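Local coordinates for peptidase M16 inactive domain family protein (Pseudomonas fluorescens, PDB 3GWB) that belongs to the M16 peptidase family through an inactive-type domain and may retain a metal-dependent hydrolase activity, though its own function is unproven, at residues K24-L38 with V197-A210. Residues are numbered along the deposited sequence; the frame is centred on the assembly and turned at random.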
loop_
_atom_site.group_PDB
_atom_site.type_symbol
_atom_site.label_atom_id
_atom_site.label_comp_id
_atom_site.label_asym_id
_atom_site.label_seq_id
_atom_site.Cartn_x
_atom_site.Cartn_y
_atom_site.Cartn_z
ATOM N N LYS A 24 -30.339 4.618 -1.096
ATOM C CA LYS A 24 -30.154 6.033 -1.378
ATOM C C LYS A 24 -29.149 6.174 -2.520
ATOM O O LYS A 24 -28.053 5.627 -2.452
ATOM C CB LYS A 24 -29.611 6.746 -0.142
ATOM C CG LYS A 24 -30.416 6.515 1.118
ATOM C CD LYS A 24 -29.736 7.146 2.335
ATOM C CE LYS A 24 -29.657 8.661 2.208
ATOM N NZ LYS A 24 -31.016 9.255 2.101
ATOM N N VAL A 25 -29.527 6.896 -3.566
ATOM C CA VAL A 25 -28.645 7.114 -4.710
ATOM C C VAL A 25 -28.230 8.588 -4.854
ATOM O O VAL A 25 -29.067 9.491 -4.761
ATOM C CB VAL A 25 -29.332 6.694 -6.040
ATOM C CG1 VAL A 25 -28.354 6.829 -7.194
ATOM C CG2 VAL A 25 -29.850 5.269 -5.949
ATOM N N LEU A 26 -26.937 8.832 -5.063
ATOM C CA LEU A 26 -26.443 10.195 -5.285
ATOM C C LEU A 26 -25.616 10.152 -6.562
ATOM O O LEU A 26 -24.785 9.253 -6.748
ATOM C CB LEU A 26 -25.593 10.689 -4.117
ATOM C CG LEU A 26 -26.379 11.052 -2.855
ATOM C CD1 LEU A 26 -26.778 9.782 -2.097
ATOM C CD2 LEU A 26 -25.519 11.949 -1.984
ATOM N N PHE A 27 -25.826 11.125 -7.435
ATOM C CA PHE A 27 -25.147 11.139 -8.722
ATOM C C PHE A 27 -24.698 12.510 -9.195
ATOM O O PHE A 27 -25.409 13.507 -9.025
ATOM C CB PHE A 27 -26.090 10.526 -9.761
ATOM C CG PHE A 27 -25.683 10.771 -11.185
ATOM C CD1 PHE A 27 -24.531 10.189 -11.709
ATOM C CD2 PHE A 27 -26.473 11.567 -12.011
ATOM C CE1 PHE A 27 -24.170 10.407 -13.039
ATOM C CE2 PHE A 27 -26.120 11.787 -13.339
ATOM C CZ PHE A 27 -24.973 11.203 -13.854
ATOM N N VAL A 28 -23.505 12.549 -9.784
ATOM C CA VAL A 28 -22.954 13.777 -10.350
ATOM C C VAL A 28 -22.492 13.445 -11.768
ATOM O O VAL A 28 -21.655 12.553 -11.966
ATOM C CB VAL A 28 -21.738 14.297 -9.543
ATOM C CG1 VAL A 28 -21.071 15.449 -10.286
ATOM C CG2 VAL A 28 -22.181 14.750 -8.161
ATOM N N GLU A 29 -23.047 14.138 -12.755
ATOM C CA GLU A 29 -22.650 13.901 -14.135
ATOM C C GLU A 29 -21.336 14.651 -14.364
ATOM O O GLU A 29 -21.204 15.810 -13.975
ATOM C CB GLU A 29 -23.723 14.409 -15.104
ATOM C CG GLU A 29 -23.504 13.964 -16.548
ATOM C CD GLU A 29 -24.569 14.475 -17.507
ATOM O OE1 GLU A 29 -25.766 14.365 -17.177
ATOM O OE2 GLU A 29 -24.212 14.972 -18.599
ATOM N N ALA A 30 -20.365 13.973 -14.966
ATOM C CA ALA A 30 -19.051 14.548 -15.262
ATOM C C ALA A 30 -18.627 13.906 -16.572
ATOM O O ALA A 30 -18.247 12.742 -16.600
ATOM C CB ALA A 30 -18.073 14.197 -14.166
ATOM N N ARG A 31 -18.689 14.672 -17.652
ATOM C CA ARG A 31 -18.386 14.152 -18.973
ATOM C C ARG A 31 -16.966 14.328 -19.496
ATOM O O ARG A 31 -16.686 13.931 -20.624
ATOM C CB ARG A 31 -19.350 14.777 -19.976
ATOM C CG ARG A 31 -20.817 14.585 -19.644
ATOM C CD ARG A 31 -21.247 13.159 -19.920
ATOM N NE ARG A 31 -22.698 13.039 -19.962
ATOM C CZ ARG A 31 -23.340 12.026 -20.528
ATOM N NH1 ARG A 31 -22.654 11.047 -21.104
ATOM N NH2 ARG A 31 -24.664 11.996 -20.522
ATOM N N GLU A 32 -16.075 14.913 -18.704
ATOM C CA GLU A 32 -14.702 15.134 -19.169
ATOM C C GLU A 32 -13.959 13.872 -19.607
ATOM O O GLU A 32 -13.301 13.862 -20.648
ATOM C CB GLU A 32 -13.885 15.861 -18.096
ATOM C CG GLU A 32 -13.973 15.257 -16.691
ATOM C CD GLU A 32 -15.189 15.738 -15.896
ATOM O OE1 GLU A 32 -15.279 15.397 -14.694
ATOM O OE2 GLU A 32 -16.048 16.452 -16.459
ATOM N N LEU A 33 -14.066 12.811 -18.815
ATOM C CA LEU A 33 -13.396 11.541 -19.110
ATOM C C LEU A 33 -14.401 10.430 -19.389
ATOM O O LEU A 33 -15.470 10.384 -18.777
ATOM C CB LEU A 33 -12.518 11.130 -17.925
ATOM C CG LEU A 33 -11.431 12.141 -17.559
ATOM C CD1 LEU A 33 -10.892 11.846 -16.162
ATOM C CD2 LEU A 33 -10.328 12.091 -18.608
ATOM N N PRO A 34 -14.057 9.507 -20.305
ATOM C CA PRO A 34 -14.915 8.379 -20.685
ATOM C C PRO A 34 -14.897 7.252 -19.653
ATOM O O PRO A 34 -14.596 6.097 -19.966
ATOM C CB PRO A 34 -14.328 7.954 -22.025
ATOM C CG PRO A 34 -12.852 8.138 -21.782
ATOM C CD PRO A 34 -12.806 9.499 -21.093
HETATM N N MSE A 35 -15.225 7.589 -18.419
HETATM C CA MSE A 35 -15.230 6.606 -17.346
HETATM C C MSE A 35 -16.101 7.084 -16.206
HETATM O O MSE A 35 -16.594 8.206 -16.224
HETATM C CB MSE A 35 -13.801 6.358 -16.850
HETATM C CG MSE A 35 -12.952 7.609 -16.674
HETATM SE SE MSE A 35 -11.179 7.243 -16.366
HETATM C CE MSE A 35 -10.970 5.724 -17.336
ATOM N N PHE A 36 -16.298 6.232 -15.211
ATOM C CA PHE A 36 -17.116 6.626 -14.077
ATOM C C PHE A 36 -16.742 5.810 -12.855
ATOM O O PHE A 36 -16.094 4.759 -12.966
ATOM C CB PHE A 36 -18.608 6.452 -14.400
ATOM C CG PHE A 36 -19.055 5.019 -14.459
ATOM C CD1 PHE A 36 -19.498 4.367 -13.314
ATOM C CD2 PHE A 36 -19.016 4.317 -15.655
ATOM C CE1 PHE A 36 -19.892 3.029 -13.359
ATOM C CE2 PHE A 36 -19.404 2.976 -15.716
ATOM C CZ PHE A 36 -19.847 2.333 -14.564
ATOM N N ASP A 37 -17.147 6.315 -11.696
ATOM C CA ASP A 37 -16.883 5.661 -10.428
ATOM C C ASP A 37 -18.200 5.340 -9.745
ATOM O O ASP A 37 -19.070 6.205 -9.628
ATOM C CB ASP A 37 -16.065 6.570 -9.514
ATOM C CG ASP A 37 -14.636 6.733 -9.986
ATOM O OD1 ASP A 37 -13.842 7.377 -9.271
ATOM O OD2 ASP A 37 -14.307 6.219 -11.072
ATOM N N LEU A 38 -18.336 4.086 -9.325
ATOM C CA LEU A 38 -19.513 3.613 -8.607
ATOM C C LEU A 38 -19.016 3.204 -7.227
ATOM O O LEU A 38 -18.064 2.433 -7.104
ATOM C CB LEU A 38 -20.135 2.408 -9.321
ATOM C CG LEU A 38 -21.243 1.632 -8.601
ATOM C CD1 LEU A 38 -22.420 2.550 -8.315
ATOM C CD2 LEU A 38 -21.684 0.451 -9.470
ATOM N N VAL A 197 -27.769 0.273 2.105
ATOM C CA VAL A 197 -26.670 0.794 1.300
ATOM C C VAL A 197 -26.900 2.168 0.677
ATOM O O VAL A 197 -28.037 2.586 0.434
ATOM C CB VAL A 197 -26.325 -0.187 0.151
ATOM C CG1 VAL A 197 -27.383 -0.081 -0.951
ATOM C CG2 VAL A 197 -24.914 0.110 -0.399
ATOM N N VAL A 198 -25.798 2.867 0.434
ATOM C CA VAL A 198 -25.823 4.165 -0.226
ATOM C C VAL A 198 -25.123 3.934 -1.558
ATOM O O VAL A 198 -24.032 3.382 -1.586
ATOM C CB VAL A 198 -25.026 5.237 0.547
ATOM C CG1 VAL A 198 -24.923 6.512 -0.300
ATOM C CG2 VAL A 198 -25.716 5.543 1.871
ATOM N N ILE A 199 -25.747 4.353 -2.651
ATOM C CA ILE A 199 -25.174 4.168 -3.983
ATOM C C ILE A 199 -24.722 5.511 -4.538
ATOM O O ILE A 199 -25.546 6.374 -4.821
ATOM C CB ILE A 199 -26.216 3.542 -4.939
ATOM C CG1 ILE A 199 -26.616 2.160 -4.427
ATOM C CG2 ILE A 199 -25.657 3.441 -6.348
ATOM C CD1 ILE A 199 -27.824 1.591 -5.137
ATOM N N ALA A 200 -23.412 5.686 -4.687
ATOM C CA ALA A 200 -22.855 6.935 -5.198
ATOM C C ALA A 200 -22.253 6.700 -6.576
ATOM O O ALA A 200 -21.514 5.744 -6.778
ATOM C CB ALA A 200 -21.789 7.459 -4.233
ATOM N N LEU A 201 -22.573 7.579 -7.517
ATOM C CA LEU A 201 -22.100 7.459 -8.897
ATOM C C LEU A 201 -21.585 8.777 -9.443
ATOM O O LEU A 201 -22.246 9.800 -9.318
ATOM C CB LEU A 201 -23.248 6.997 -9.802
ATOM C CG LEU A 201 -23.530 5.519 -10.048
ATOM C CD1 LEU A 201 -24.870 5.378 -10.774
ATOM C CD2 LEU A 201 -22.392 4.918 -10.886
ATOM N N VAL A 202 -20.412 8.748 -10.073
ATOM C CA VAL A 202 -19.846 9.950 -10.663
ATOM C C VAL A 202 -19.131 9.634 -11.972
ATOM O O VAL A 202 -18.269 8.746 -12.022
ATOM C CB VAL A 202 -18.822 10.626 -9.729
ATOM C CG1 VAL A 202 -18.299 11.879 -10.385
ATOM C CG2 VAL A 202 -19.451 10.955 -8.379
ATOM N N GLY A 203 -19.474 10.356 -13.033
ATOM C CA GLY A 203 -18.794 10.110 -14.291
ATOM C C GLY A 203 -19.526 10.403 -15.578
ATOM O O GLY A 203 -20.518 11.128 -15.615
ATOM N N ASP A 204 -19.011 9.810 -16.648
ATOM C CA ASP A 204 -19.542 9.984 -17.989
ATOM C C ASP A 204 -20.826 9.189 -18.199
ATOM O O ASP A 204 -20.862 8.222 -18.959
ATOM C CB ASP A 204 -18.467 9.566 -19.000
ATOM C CG ASP A 204 -18.894 9.780 -20.432
ATOM O OD1 ASP A 204 -19.641 10.752 -20.685
ATOM O OD2 ASP A 204 -18.469 8.987 -21.301
ATOM N N LEU A 205 -21.888 9.615 -17.525
ATOM C CA LEU A 205 -23.178 8.937 -17.621
ATOM C C LEU A 205 -24.291 9.971 -17.625
ATOM O O LEU A 205 -24.137 11.054 -17.063
ATOM C CB LEU A 205 -23.386 8.026 -16.409
ATOM C CG LEU A 205 -22.404 6.898 -16.072
ATOM C CD1 LEU A 205 -22.640 6.426 -14.626
ATOM C CD2 LEU A 205 -22.588 5.757 -17.059
ATOM N N SER A 206 -25.408 9.634 -18.258
ATOM C CA SER A 206 -26.558 10.527 -18.265
ATOM C C SER A 206 -27.342 10.150 -17.005
ATOM O O SER A 206 -27.072 9.115 -16.395
ATOM C CB SER A 206 -27.425 10.279 -19.505
ATOM O OG SER A 206 -28.000 8.979 -19.480
ATOM N N ARG A 207 -28.292 10.988 -16.601
ATOM C CA ARG A 207 -29.107 10.680 -15.424
ATOM C C ARG A 207 -29.832 9.343 -15.648
ATOM O O ARG A 207 -29.965 8.534 -14.728
ATOM C CB ARG A 207 -30.120 11.811 -15.186
ATOM C CG ARG A 207 -31.314 11.468 -14.295
ATOM C CD ARG A 207 -30.930 11.207 -12.845
ATOM N NE ARG A 207 -32.102 10.869 -12.027
ATOM C CZ ARG A 207 -32.715 11.704 -11.190
ATOM N NH1 ARG A 207 -32.284 12.947 -11.032
ATOM N NH2 ARG A 207 -33.768 11.292 -10.496
ATOM N N SER A 208 -30.295 9.113 -16.875
ATOM C CA SER A 208 -30.998 7.875 -17.206
ATOM C C SER A 208 -30.040 6.694 -17.086
ATOM O O SER A 208 -30.410 5.638 -16.570
ATOM C CB SER A 208 -31.566 7.949 -18.626
ATOM O OG SER A 208 -32.445 9.056 -18.756
ATOM N N ASP A 209 -28.807 6.872 -17.559
ATOM C CA ASP A 209 -27.798 5.817 -17.460
ATOM C C ASP A 209 -27.616 5.473 -15.986
ATOM O O ASP A 209 -27.556 4.308 -15.605
ATOM C CB ASP A 209 -26.429 6.283 -17.985
ATOM C CG ASP A 209 -26.377 6.428 -19.498
ATOM O OD1 ASP A 209 -27.119 5.708 -20.205
ATOM O OD2 ASP A 209 -25.561 7.256 -19.974
ATOM N N ALA A 210 -27.507 6.510 -15.166
ATOM C CA ALA A 210 -27.301 6.354 -13.732
ATOM C C ALA A 210 -28.473 5.660 -13.053
ATOM O O ALA A 210 -28.285 4.835 -12.152
ATOM C CB ALA A 210 -27.055 7.716 -13.101
HETATM O O HOH W 1 -28.664 13.654 -17.931
HETATM O O HOH W 2 -25.196 9.159 -22.279
#
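In the mixed, helix-backed sheet of this M16-type α/β domain, strand 197-203 is inserted between two strands that follow each other in sequence, parallel to 24-29 and antiparallel to 35-38, and the loop 30-34 passes round its end. A ladder of backbone bonds runs along the parallel side, from I199 N to K24 O (2.6 Å) up to G203 N to V28 O; on the other side D37 and V202 bond each other through both N and O. G203 sits where a CB would strike F36 CB and M35 O, and at its phi of 152° would also jam against the carbonyl O of V202; its own carbonyl O takes A30 N and L205 N from opposite faces of its plane. With chi1 at 166°, F27 swings its ring away from its own N and against the start of helix 207-220: A210 CB stands over the ring centre, 3.8 Å from the centroid, and L205 O, buried with no polar partner in the model, lies at the edge, 3.3 Å from F27 CZ. Were the ring cut back to an alanine here, the A210 methyl is likely to lose its aromatic partner and a gap to open between strand and helix. On the same sheet face, L205 CD1 lies over the F36 ring, 4.2 Å from its centroid, while L38 CD1 presses tightly on L201 CD2. At the loop, R31 joins two acids in its guanidinium plane: NE reaches E29 OE2 (2.8 Å) and NH1 reaches D204 OD1 (3.1 Å), each oxygen met from above its carboxylate plane. The other oxygen of D204, OD2, is hydrogen-bonded to S103 OG. D209 N bonds S206 OG and S206 N bonds D209 OD2, a capping box. Helix 105-120 packs on F36, L38 and L205; across the sheet, helix 365-377 touches V28, V202 and D37, and strand 15-18 flanks strand 24-29.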